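Local coordinates for uncharacterized protein (Singapore grouper iridovirus, PDB 3RJ2) that binds histone H3, as a viral protein of the ORF158L-like family, at residues A87-K90 with D91-Y94. Residues are numbered along the deposited sequence; the frame is centred on the assembly and turned at random.
Sequences AVPK and DAAY
Pro89 and Ala92 hold the two ends of a type I beta turn, with Lys90 and Asp91 at its corners. One backbone hydrogen bond closes it. Ala92 N donates to Pro89 O at 3.1 Å, with an N-H...O angle of 161°. The donor sits well above the carbonyl plane, 63° out of it. The CA atoms of Pro89 and Ala92 are 5.2 Å apart.

The apolar contacts lie on the side that meets strands 56-62 and 68-75. The methyl CB of Ala92 points back toward Val88 and Pro89. Val88 turns CG1 anti to its own N, which carries this branch to Ala92 CB at 3.7 Å. The proline ring adds its CD, 4.0 Å from Ala92 CB. Phe61 of strand 56-62 touches Val88, Pro89 and Ala92 alike, and Ile69 of strand 68-75 touches Pro89 and Ala92.

The polar side chains of Lys90 and Asp91 are exposed, though Asp91 also touches Ile69. With chi1 46° the carboxylate of Asp91 folds back over the turn, and OD1 lies 3.6 Å from Pro89 CB, a van der Waals contact. Lys90 runs out straight from the turn.

The turn belongs to the loop that links strand 81-87 of the four-stranded antiparallel sheet to strand 94-98 of the mixed sheet. Just past it, Ala93 and Tyr94 together sit opposite Phe62, a classic beta bulge. One hydrogen bond thus closes the turn, the methyl of Ala92 packs it against Val88, Pro89 and Phe61, and the charged corners stay exposed.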
loop_
_atom_site.group_PDB
_atom_site.type_symbol
_atom_site.label_atom_id
_atom_site.label_comp_id
_atom_site.label_asym_id
_atom_site.label_seq_id
_atom_site.Cartn_x
_atom_site.Cartn_y
_atom_site.Cartn_z
ATOM N N ALA A 87 -2.379 10.550 7.750
ATOM C CA ALA A 87 -3.184 10.232 8.913
ATOM C C ALA A 87 -3.873 8.884 8.696
ATOM O O ALA A 87 -4.330 8.597 7.612
ATOM C CB ALA A 87 -4.205 11.337 9.176
ATOM N N VAL A 88 -3.897 8.054 9.733
ATOM C CA VAL A 88 -4.612 6.784 9.711
ATOM C C VAL A 88 -5.996 7.015 10.356
ATOM O O VAL A 88 -6.080 7.530 11.475
ATOM C CB VAL A 88 -3.807 5.678 10.464
ATOM C CG1 VAL A 88 -4.541 4.359 10.438
ATOM C CG2 VAL A 88 -2.388 5.510 9.863
ATOM N N PRO A 89 -7.090 6.674 9.642
ATOM C CA PRO A 89 -8.445 6.853 10.178
ATOM C C PRO A 89 -8.652 6.123 11.513
ATOM O O PRO A 89 -8.071 5.054 11.726
ATOM C CB PRO A 89 -9.338 6.214 9.102
ATOM C CG PRO A 89 -8.543 6.250 7.850
ATOM C CD PRO A 89 -7.101 6.158 8.257
ATOM N N LYS A 90 -9.471 6.707 12.391
ATOM C CA LYS A 90 -9.887 6.101 13.664
ATOM C C LYS A 90 -10.293 4.627 13.557
ATOM O O LYS A 90 -9.908 3.796 14.394
ATOM C CB LYS A 90 -11.071 6.909 14.266
ATOM C CG LYS A 90 -10.697 7.802 15.458
ATOM C CD LYS A 90 -11.895 8.634 16.012
ATOM C CE LYS A 90 -11.430 9.526 17.185
ATOM N NZ LYS A 90 -12.265 10.766 17.444
ATOM N N ASP A 91 -11.087 4.316 12.537
ATOM C CA ASP A 91 -11.654 2.968 12.330
ATOM C C ASP A 91 -10.858 2.076 11.371
ATOM O O ASP A 91 -11.362 1.042 10.910
ATOM C CB ASP A 91 -13.107 3.065 11.840
ATOM C CG ASP A 91 -13.285 4.086 10.740
ATOM O OD1 ASP A 91 -12.406 4.956 10.568
ATOM O OD2 ASP A 91 -14.321 4.037 10.049
ATOM N N ALA A 92 -9.626 2.468 11.066
ATOM C CA ALA A 92 -8.778 1.665 10.205
ATOM C C ALA A 92 -8.294 0.431 10.951
ATOM O O ALA A 92 -7.755 0.535 12.050
ATOM C CB ALA A 92 -7.607 2.476 9.674
ATOM N N ALA A 93 -8.517 -0.733 10.336
ATOM C CA ALA A 93 -8.015 -2.014 10.833
ATOM C C ALA A 93 -7.050 -2.679 9.837
ATOM O O ALA A 93 -6.376 -3.661 10.179
ATOM C CB ALA A 93 -9.175 -2.945 11.144
ATOM N N TYR A 94 -6.990 -2.134 8.617
ATOM C CA TYR A 94 -6.157 -2.659 7.521
ATOM C C TYR A 94 -5.654 -1.543 6.648
ATOM O O TYR A 94 -6.362 -0.554 6.422
ATOM C CB TYR A 94 -6.962 -3.552 6.553
ATOM C CG TYR A 94 -7.600 -4.773 7.131
ATOM C CD1 TYR A 94 -6.961 -6.003 7.074
ATOM C CD2 TYR A 94 -8.866 -4.706 7.686
ATOM C CE1 TYR A 94 -7.567 -7.147 7.579
ATOM C CE2 TYR A 94 -9.481 -5.829 8.203
ATOM C CZ TYR A 94 -8.831 -7.045 8.148
ATOM O OH TYR A 94 -9.455 -8.157 8.666
#